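Long-range contact in lipolytic enzyme, G-D-S-L family (Bacteroides thetaiotaomicron, PDB 7BR2), which is a serine esterase of the SGNH (GDSL) hydrolase family from a gut bacterium and metabolizes the drug diltiazem: residues Val85-Asn98 and Phe152-Gln166. Numbering follows the deposited sequence.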
ATOM      1  N   VAL A  85      10.137   8.375   3.245  1.00 30.99           N
ATOM      2  CA  VAL A  85      10.743   8.296   4.573  1.00 28.55           C
ATOM      3  C   VAL A  85       9.656   8.510   5.622  1.00 32.79           C
ATOM      4  O   VAL A  85       8.992   9.552   5.626  1.00 39.97           O
ATOM      5  CB  VAL A  85      11.881   9.320   4.743  1.00 31.52           C
ATOM      6  CG1 VAL A  85      12.528   9.208   6.113  1.00 28.45           C
ATOM      7  CG2 VAL A  85      12.926   9.171   3.630  1.00 25.62           C
ATOM      8  N   THR A  86       9.439   7.509   6.478  1.00 37.47           N
ATOM      9  CA  THR A  86       8.459   7.577   7.557  1.00 30.80           C
ATOM     10  C   THR A  86       9.049   6.978   8.828  1.00 41.70           C
ATOM     11  O   THR A  86       9.771   5.976   8.776  1.00 36.81           O
ATOM     12  CB  THR A  86       7.158   6.852   7.193  1.00 35.76           C
ATOM     13  OG1 THR A  86       6.182   7.096   8.216  1.00 37.25           O
ATOM     14  CG2 THR A  86       7.379   5.339   7.041  1.00 30.69           C
ATOM     15  N   PHE A  87       8.767   7.611   9.963  1.00 36.41           N
ATOM     16  CA  PHE A  87       9.305   7.176  11.246  1.00 35.07           C
ATOM     17  C   PHE A  87       8.552   7.911  12.343  1.00 38.57           C
ATOM     18  O   PHE A  87       7.731   8.795  12.076  1.00 38.11           O
ATOM     19  CB  PHE A  87      10.813   7.441  11.364  1.00 34.68           C
ATOM     20  CG  PHE A  87      11.168   8.899  11.418  1.00 38.79           C
ATOM     21  CD1 PHE A  87      11.052   9.695  10.291  1.00 35.40           C
ATOM     22  CD2 PHE A  87      11.604   9.477  12.600  1.00 37.48           C
ATOM     23  CE1 PHE A  87      11.368  11.039  10.345  1.00 37.51           C
ATOM     24  CE2 PHE A  87      11.925  10.812  12.658  1.00 32.01           C
ATOM     25  CZ  PHE A  87      11.808  11.598  11.529  1.00 39.65           C
ATOM     26  N   GLY A  88       8.821   7.531  13.590  1.00 33.69           N
ATOM     27  CA  GLY A  88       8.269   8.233  14.732  1.00 34.81           C
ATOM     28  C   GLY A  88       7.479   7.355  15.681  1.00 35.26           C
ATOM     29  O   GLY A  88       7.356   7.692  16.859  1.00 38.92           O
ATOM     30  N   MET A  89       6.894   6.267  15.186  1.00 31.38           N
ATOM     31  CA  MET A  89       6.108   5.423  16.085  1.00 35.40           C
ATOM     32  C   MET A  89       6.967   4.878  17.223  1.00 42.81           C
ATOM     33  O   MET A  89       6.527   4.835  18.382  1.00 39.16           O
ATOM     34  CB  MET A  89       5.434   4.292  15.311  1.00 37.24           C
ATOM     35  CG  MET A  89       4.564   3.390  16.195  1.00 41.47           C
ATOM     36  SD  MET A  89       3.147   4.194  16.998  1.00 42.27           S
ATOM     37  CE  MET A  89       2.031   4.463  15.621  1.00 36.18           C
ATOM     38  N   ASN A  90       8.205   4.478  16.921  1.00 40.01           N
ATOM     39  CA  ASN A  90       9.131   4.015  17.945  1.00 35.25           C
ATOM     40  C   ASN A  90       9.879   5.169  18.590  1.00 35.00           C
ATOM     41  O   ASN A  90      10.140   5.138  19.793  1.00 36.35           O
ATOM     42  CB  ASN A  90      10.108   3.008  17.342  1.00 36.54           C
ATOM     43  CG  ASN A  90       9.438   1.703  16.995  1.00 41.17           C
ATOM     44  OD1 ASN A  90       8.736   1.117  17.829  1.00 43.63           O
ATOM     45  ND2 ASN A  90       9.612   1.254  15.756  1.00 37.46           N
ATOM     46  N   ASP A  91      10.258   6.172  17.797  1.00 35.58           N
ATOM     47  CA  ASP A  91      10.961   7.324  18.346  1.00 34.79           C
ATOM     48  C   ASP A  91      10.177   7.962  19.490  1.00 38.57           C
ATOM     49  O   ASP A  91      10.756   8.389  20.494  1.00 36.90           O
ATOM     50  CB  ASP A  91      11.225   8.350  17.236  1.00 35.70           C
ATOM     51  CG  ASP A  91      11.888   7.739  15.993  1.00 39.47           C
ATOM     52  OD1 ASP A  91      11.289   6.805  15.392  1.00 37.20           O
ATOM     53  OD2 ASP A  91      12.996   8.201  15.611  1.00 35.42           O
ATOM     54  N   SER A  92       8.854   8.032  19.356  1.00 43.46           N
ATOM     55  CA  SER A  92       8.041   8.744  20.333  1.00 41.32           C
ATOM     56  C   SER A  92       8.061   8.093  21.712  1.00 42.40           C
ATOM     57  O   SER A  92       7.837   8.785  22.711  1.00 45.19           O
ATOM     58  CB  SER A  92       6.600   8.840  19.845  1.00 38.96           C
ATOM     59  OG  SER A  92       6.168   7.590  19.343  1.00 41.51           O
ATOM     60  N   GLY A  93       8.337   6.798  21.802  1.00 36.93           N
ATOM     61  CA  GLY A  93       8.309   6.110  23.076  1.00 39.62           C
ATOM     62  C   GLY A  93       6.918   5.632  23.462  1.00 41.33           C
ATOM     63  O   GLY A  93       5.917   5.893  22.789  1.00 41.03           O
ATOM     64  N   TYR A  94       6.856   4.898  24.574  1.00 37.06           N
ATOM     65  CA  TYR A  94       5.603   4.220  24.892  1.00 42.01           C
ATOM     66  C   TYR A  94       5.147   4.369  26.347  1.00 48.01           C
ATOM     67  O   TYR A  94       4.340   5.251  26.666  1.00 46.05           O
ATOM     68  CB  TYR A  94       5.737   2.739  24.533  1.00 43.33           C
ATOM     69  CG  TYR A  94       5.938   2.471  23.053  1.00 46.25           C
ATOM     70  CD1 TYR A  94       4.843   2.306  22.211  1.00 42.47           C
ATOM     71  CD2 TYR A  94       7.216   2.370  22.498  1.00 43.88           C
ATOM     72  CE1 TYR A  94       5.004   2.050  20.865  1.00 44.63           C
ATOM     73  CE2 TYR A  94       7.391   2.110  21.136  1.00 40.24           C
ATOM     74  CZ  TYR A  94       6.272   1.953  20.331  1.00 39.98           C
ATOM     75  OH  TYR A  94       6.404   1.705  18.990  1.00 40.16           O
ATOM     76  N   TYR A  95       5.661   3.515  27.237  1.00 47.90           N
ATOM     77  CA  TYR A  95       5.062   3.367  28.567  1.00 47.94           C
ATOM     78  C   TYR A  95       5.234   4.623  29.421  1.00 50.49           C
ATOM     79  O   TYR A  95       4.345   4.969  30.209  1.00 52.20           O
ATOM     80  CB  TYR A  95       5.646   2.141  29.270  1.00 46.96           C
ATOM     81  CG  TYR A  95       5.136   0.823  28.725  1.00 49.06           C
ATOM     82  CD1 TYR A  95       5.780   0.186  27.667  1.00 50.47           C
ATOM     83  CD2 TYR A  95       4.010   0.213  29.270  1.00 49.55           C
ATOM     84  CE1 TYR A  95       5.319  -1.027  27.165  1.00 49.49           C
ATOM     85  CE2 TYR A  95       3.540  -1.002  28.775  1.00 53.06           C
ATOM     86  CZ  TYR A  95       4.198  -1.619  27.723  1.00 56.28           C
ATOM     87  OH  TYR A  95       3.735  -2.822  27.223  1.00 47.62           O
ATOM     88  N   GLU A  96       6.369   5.316  29.287  1.00 49.21           N
ATOM     89  CA  GLU A  96       6.646   6.477  30.128  1.00 42.68           C
ATOM     90  C   GLU A  96       5.641   7.609  29.961  1.00 51.24           C
ATOM     91  O   GLU A  96       5.643   8.531  30.785  1.00 57.26           O
ATOM     92  CB  GLU A  96       8.040   7.033  29.843  1.00 46.40           C
ATOM     93  CG  GLU A  96       9.211   6.183  30.299  1.00 55.05           C
ATOM     94  CD  GLU A  96       9.595   5.101  29.301  1.00 55.24           C
ATOM     95  OE1 GLU A  96       8.735   4.690  28.488  1.00 50.74           O
ATOM     96  OE2 GLU A  96      10.781   4.702  29.306  1.00 58.53           O
ATOM     97  N   TYR A  97       4.791   7.586  28.930  1.00 50.90           N
ATOM     98  CA  TYR A  97       3.788   8.640  28.813  1.00 49.05           C
ATOM     99  C   TYR A  97       2.758   8.555  29.924  1.00 51.31           C
ATOM    100  O   TYR A  97       2.094   9.556  30.210  1.00 52.23           O
ATOM    101  CB  TYR A  97       3.080   8.591  27.455  1.00 43.94           C
ATOM    102  CG  TYR A  97       3.890   9.208  26.348  1.00 51.62           C
ATOM    103  CD1 TYR A  97       4.047  10.591  26.266  1.00 54.89           C
ATOM    104  CD2 TYR A  97       4.521   8.416  25.393  1.00 45.80           C
ATOM    105  CE1 TYR A  97       4.802  11.172  25.261  1.00 49.79           C
ATOM    106  CE2 TYR A  97       5.283   8.988  24.381  1.00 45.89           C
ATOM    107  CZ  TYR A  97       5.422  10.369  24.321  1.00 49.44           C
ATOM    108  OH  TYR A  97       6.178  10.955  23.328  1.00 44.15           O
ATOM    109  N   ASN A  98       2.607   7.387  30.549  1.00 46.80           N
ATOM    110  CA  ASN A  98       1.679   7.224  31.654  1.00 50.20           C
ATOM    111  C   ASN A  98       2.386   7.288  33.000  1.00 58.87           C
ATOM    112  O   ASN A  98       1.788   6.956  34.032  1.00 62.68           O
ATOM    113  CB  ASN A  98       0.916   5.909  31.496  1.00 46.17           C
ATOM    114  CG  ASN A  98       0.037   5.891  30.249  1.00 48.66           C
ATOM    115  OD1 ASN A  98      -0.367   6.937  29.732  1.00 45.72           O
ATOM    116  ND2 ASN A  98      -0.234   4.700  29.745  1.00 47.06           N
ATOM    117  N   PHE A 152      -1.316   4.907  25.737  1.00 41.65           N
ATOM    118  CA  PHE A 152      -0.167   5.749  26.069  1.00 45.91           C
ATOM    119  C   PHE A 152      -0.550   7.199  25.792  1.00 48.17           C
ATOM    120  O   PHE A 152      -0.558   7.644  24.644  1.00 52.16           O
ATOM    121  CB  PHE A 152       1.074   5.305  25.296  1.00 47.78           C
ATOM    122  CG  PHE A 152       1.434   3.853  25.513  1.00 46.70           C
ATOM    123  CD1 PHE A 152       1.690   3.374  26.793  1.00 45.58           C
ATOM    124  CD2 PHE A 152       1.475   2.962  24.457  1.00 42.66           C
ATOM    125  CE1 PHE A 152       2.008   2.041  27.007  1.00 46.08           C
ATOM    126  CE2 PHE A 152       1.790   1.621  24.673  1.00 43.08           C
ATOM    127  CZ  PHE A 152       2.052   1.166  25.948  1.00 43.59           C
ATOM    128  N   LYS A 153      -0.860   7.944  26.856  1.00 52.06           N
ATOM    129  CA  LYS A 153      -1.542   9.225  26.711  1.00 49.46           C
ATOM    130  C   LYS A 153      -0.654  10.257  26.029  1.00 48.84           C
ATOM    131  O   LYS A 153       0.490  10.485  26.437  1.00 52.69           O
ATOM    132  CB  LYS A 153      -2.001   9.737  28.084  1.00 51.61           C
ATOM    133  CG  LYS A 153      -3.183   8.974  28.659  1.00 47.90           C
ATOM    134  CD  LYS A 153      -3.693   9.548  29.978  1.00 51.52           C
ATOM    135  CE  LYS A 153      -3.116   8.870  31.210  1.00 51.88           C
ATOM    136  NZ  LYS A 153      -1.785   9.372  31.604  1.00 52.13           N
ATOM    137  N   LYS A 154      -1.205  10.888  24.995  1.00 51.80           N
ATOM    138  CA  LYS A 154      -0.585  11.980  24.250  1.00 55.29           C
ATOM    139  C   LYS A 154       0.640  11.556  23.434  1.00 51.57           C
ATOM    140  O   LYS A 154       1.408  12.410  22.970  1.00 53.46           O
ATOM    141  CB  LYS A 154      -0.261  13.158  25.173  1.00 54.52           C
ATOM    142  CG  LYS A 154      -1.529  13.782  25.756  1.00 53.41           C
ATOM    143  CD  LYS A 154      -2.310  14.366  24.582  1.00 56.55           C
ATOM    144  CE  LYS A 154      -3.595  15.070  24.962  1.00 62.45           C
ATOM    145  NZ  LYS A 154      -4.304  15.540  23.738  1.00 57.74           N
ATOM    146  N   LYS A 155       0.801  10.253  23.202  1.00 47.20           N
ATOM    147  CA  LYS A 155       1.914   9.759  22.400  1.00 48.21           C
ATOM    148  C   LYS A 155       1.811  10.249  20.953  1.00 44.73           C
ATOM    149  O   LYS A 155       2.818  10.658  20.340  1.00 41.20           O
ATOM    150  CB  LYS A 155       1.950   8.229  22.506  1.00 45.97           C
ATOM    151  CG  LYS A 155       2.636   7.483  21.385  1.00 44.83           C
ATOM    152  CD  LYS A 155       2.695   5.990  21.680  1.00 44.19           C
ATOM    153  CE  LYS A 155       3.310   5.200  20.525  1.00 41.83           C
ATOM    154  NZ  LYS A 155       4.740   5.522  20.295  1.00 40.60           N
ATOM    155  N   ASN A 156       0.596  10.281  20.406  1.00 42.46           N
ATOM    156  CA  ASN A 156       0.458  10.758  19.040  1.00 43.98           C
ATOM    157  C   ASN A 156       0.788  12.238  18.899  1.00 48.24           C
ATOM    158  O   ASN A 156       1.062  12.687  17.782  1.00 50.57           O
ATOM    159  CB  ASN A 156      -0.943  10.510  18.498  1.00 44.06           C
ATOM    160  CG  ASN A 156      -0.974  10.561  16.995  1.00 47.43           C
ATOM    161  OD1 ASN A 156      -0.211   9.860  16.341  1.00 47.86           O
ATOM    162  ND2 ASN A 156      -1.808  11.430  16.436  1.00 44.15           N
ATOM    163  N   GLU A 157       0.799  13.006  19.992  1.00 48.18           N
ATOM    164  CA  GLU A 157       1.188  14.412  19.884  1.00 48.61           C
ATOM    165  C   GLU A 157       2.689  14.555  19.650  1.00 46.24           C
ATOM    166  O   GLU A 157       3.123  15.404  18.860  1.00 45.42           O
ATOM    167  CB  GLU A 157       0.752  15.178  21.134  1.00 54.34           C
ATOM    168  CG  GLU A 157      -0.736  15.000  21.479  1.00 56.16           C
ATOM    169  CD  GLU A 157      -1.679  15.247  20.298  1.00 54.09           C
ATOM    170  OE1 GLU A 157      -1.483  16.237  19.565  1.00 56.37           O
ATOM    171  OE2 GLU A 157      -2.620  14.440  20.104  1.00 56.77           O
ATOM    172  N   THR A 158       3.500  13.733  20.323  1.00 46.78           N
ATOM    173  CA  THR A 158       4.924  13.691  20.005  1.00 45.31           C
ATOM    174  C   THR A 158       5.141  13.214  18.568  1.00 43.79           C
ATOM    175  O   THR A 158       5.986  13.761  17.837  1.00 40.28           O
ATOM    176  CB  THR A 158       5.648  12.786  21.002  1.00 51.04           C
ATOM    177  OG1 THR A 158       5.482  13.303  22.327  1.00 55.40           O
ATOM    178  CG2 THR A 158       7.144  12.678  20.691  1.00 43.75           C
ATOM    179  N   ILE A 159       4.361  12.213  18.139  1.00 43.64           N
ATOM    180  CA  ILE A 159       4.443  11.772  16.749  1.00 40.43           C
ATOM    181  C   ILE A 159       4.157  12.933  15.798  1.00 43.57           C
ATOM    182  O   ILE A 159       4.916  13.189  14.853  1.00 39.58           O
ATOM    183  CB  ILE A 159       3.491  10.588  16.504  1.00 39.92           C
ATOM    184  CG1 ILE A 159       3.985   9.343  17.241  1.00 38.76           C
ATOM    185  CG2 ILE A 159       3.364  10.297  15.034  1.00 41.20           C
ATOM    186  CD1 ILE A 159       3.030   8.181  17.161  1.00 37.74           C
ATOM    187  N   LYS A 160       3.078  13.674  16.056  1.00 46.09           N
ATOM    188  CA  LYS A 160       2.718  14.801  15.201  1.00 42.02           C
ATOM    189  C   LYS A 160       3.794  15.879  15.201  1.00 40.69           C
ATOM    190  O   LYS A 160       4.011  16.538  14.178  1.00 40.18           O
ATOM    191  CB  LYS A 160       1.367  15.387  15.629  1.00 48.26           C
ATOM    192  CG  LYS A 160       0.167  14.592  15.126  1.00 47.99           C
ATOM    193  CD  LYS A 160      -1.087  14.862  15.931  1.00 47.02           C
ATOM    194  CE  LYS A 160      -1.586  16.286  15.734  1.00 55.65           C
ATOM    195  NZ  LYS A 160      -2.948  16.477  16.334  1.00 56.29           N
ATOM    196  N   ARG A 161       4.465  16.093  16.335  1.00 44.25           N
ATOM    197  CA  ARG A 161       5.586  17.036  16.358  1.00 47.30           C
ATOM    198  C   ARG A 161       6.702  16.586  15.423  1.00 47.20           C
ATOM    199  O   ARG A 161       7.282  17.399  14.685  1.00 46.05           O
ATOM    200  CB  ARG A 161       6.127  17.186  17.778  1.00 47.95           C
ATOM    201  CG  ARG A 161       5.300  18.063  18.680  1.00 48.82           C
ATOM    202  CD  ARG A 161       5.998  18.234  20.019  1.00 51.77           C
ATOM    203  NE  ARG A 161       7.059  19.238  19.961  1.00 51.79           N
ATOM    204  CZ  ARG A 161       7.971  19.406  20.915  1.00 54.11           C
ATOM    205  NH1 ARG A 161       7.950  18.624  21.992  1.00 52.04           N
ATOM    206  NH2 ARG A 161       8.896  20.353  20.798  1.00 44.42           N
ATOM    207  N   ILE A 162       7.043  15.295  15.472  1.00 42.17           N
ATOM    208  CA  ILE A 162       8.055  14.775  14.551  1.00 45.14           C
ATOM    209  C   ILE A 162       7.605  14.979  13.100  1.00 40.03           C
ATOM    210  O   ILE A 162       8.390  15.393  12.232  1.00 41.67           O
ATOM    211  CB  ILE A 162       8.356  13.292  14.864  1.00 45.92           C
ATOM    212  CG1 ILE A 162       8.899  13.145  16.290  1.00 40.96           C
ATOM    213  CG2 ILE A 162       9.360  12.731  13.863  1.00 36.53           C
ATOM    214  CD1 ILE A 162       9.036  11.719  16.761  1.00 36.99           C
ATOM    215  N   ILE A 163       6.327  14.732  12.825  1.00 35.36           N
ATOM    216  CA  ILE A 163       5.829  14.889  11.463  1.00 41.31           C
ATOM    217  C   ILE A 163       5.897  16.348  11.019  1.00 44.08           C
ATOM    218  O   ILE A 163       6.201  16.636   9.858  1.00 48.66           O
ATOM    219  CB  ILE A 163       4.407  14.321  11.355  1.00 41.87           C
ATOM    220  CG1 ILE A 163       4.455  12.812  11.615  1.00 38.89           C
ATOM    221  CG2 ILE A 163       3.824  14.630   9.988  1.00 40.41           C
ATOM    222  CD1 ILE A 163       3.132  12.118  11.588  1.00 41.63           C
ATOM    223  N   GLU A 164       5.651  17.292  11.931  1.00 43.74           N
ATOM    224  CA  GLU A 164       5.794  18.706  11.580  1.00 48.15           C
ATOM    225  C   GLU A 164       7.245  19.061  11.296  1.00 46.35           C
ATOM    226  O   GLU A 164       7.530  19.856  10.387  1.00 43.25           O
ATOM    227  CB  GLU A 164       5.218  19.600  12.683  1.00 49.70           C
ATOM    228  CG  GLU A 164       3.826  20.167  12.392  1.00 53.08           C
ATOM    229  CD  GLU A 164       3.702  20.768  10.974  1.00 62.71           C
ATOM    230  OE1 GLU A 164       4.381  21.788  10.692  1.00 59.56           O
ATOM    231  OE2 GLU A 164       2.913  20.246  10.154  1.00 61.73           O
ATOM    232  N   TYR A 165       8.178  18.491  12.060  1.00 45.42           N
ATOM    233  CA  TYR A 165       9.581  18.703  11.724  1.00 45.72           C
ATOM    234  C   TYR A 165       9.895  18.161  10.327  1.00 51.78           C
ATOM    235  O   TYR A 165      10.625  18.799   9.550  1.00 48.19           O
ATOM    236  CB  TYR A 165      10.491  18.063  12.762  1.00 45.45           C
ATOM    237  CG  TYR A 165      11.902  18.571  12.640  1.00 42.94           C
ATOM    238  CD1 TYR A 165      12.772  18.044  11.687  1.00 46.12           C
ATOM    239  CD2 TYR A 165      12.360  19.593  13.447  1.00 43.69           C
ATOM    240  CE1 TYR A 165      14.060  18.516  11.549  1.00 42.15           C
ATOM    241  CE2 TYR A 165      13.658  20.072  13.326  1.00 46.77           C
ATOM    242  CZ  TYR A 165      14.500  19.529  12.372  1.00 45.29           C
ATOM    243  OH  TYR A 165      15.784  20.001  12.246  1.00 48.37           O
ATOM    244  N   GLN A 166       9.325  16.999   9.984  1.00 43.86           N
ATOM    245  CA  GLN A 166       9.468  16.476   8.627  1.00 44.41           C
ATOM    246  C   GLN A 166       8.922  17.457   7.592  1.00 46.84           C
ATOM    247  O   GLN A 166       9.580  17.736   6.584  1.00 45.47           O
ATOM    248  CB  GLN A 166       8.743  15.141   8.497  1.00 44.25           C
ATOM    249  CG  GLN A 166       9.483  13.947   8.996  1.00 39.32           C
ATOM    250  CD  GLN A 166       8.701  12.686   8.746  1.00 43.37           C
ATOM    251  OE1 GLN A 166       7.749  12.383   9.464  1.00 45.04           O
ATOM    252  NE2 GLN A 166       9.083  11.948   7.709  1.00 38.00           N
TER
HETATM  253  O   HOH W   1       6.638  10.023  10.058  1.00 41.56           O
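Three oxygens of the 85-98 loop grip Lys155 NZ: Met89 O at 2.7 Å, Ser92 OG at the same distance and Gly93 O at 2.8 Å. The Met89 bond lies in the carbonyl plane, whereas NZ sits tilted from that of Gly93. The lysine chain runs extended until its last torsion (chi4 66°), where a bend swings NZ in among these oxygens and over one face of the Tyr94 ring, a cation-pi contact 3.8 Å from the centroid. Were Lys155 an alanine, the three oxygens would probably lose their shared donor and the Tyr94 face its cation. Nearer the backbone, Lys155 CA lies over the centre of the Tyr97 ring, a CH-pi contact, and the hydroxyl of that tyrosine meets Thr158 OG1 at 2.6 Å and donates to Ser92 O.

In this SGNH-hydrolase domain the loop leaves strand 82-85 of the parallel sheet and runs along the first turns of helix 155-173. The Tyr94 side chain lies near, without touching, what is probably the Ser28-Asp204-His207 catalytic triad. In the turn just before the helix, Phe152 points its ring edge at the face of Tyr95 (centroids 4.8 Å apart), while its own face receives Tyr94 CB and, offset, the edge of that ring. Asn98 OD1 takes a nearly straight bond from Lys153 N (173°), its ND2 turning to Val151 O. Farther along the helix, Ile162 CG2 presses on Phe87 CE2 at 3.4 Å, and Ile162 CD1 reaches Gly88 CA. Gln166 sends a weak bond from NE2 to Val85 O, and a water links its OE1 to Phe87 O.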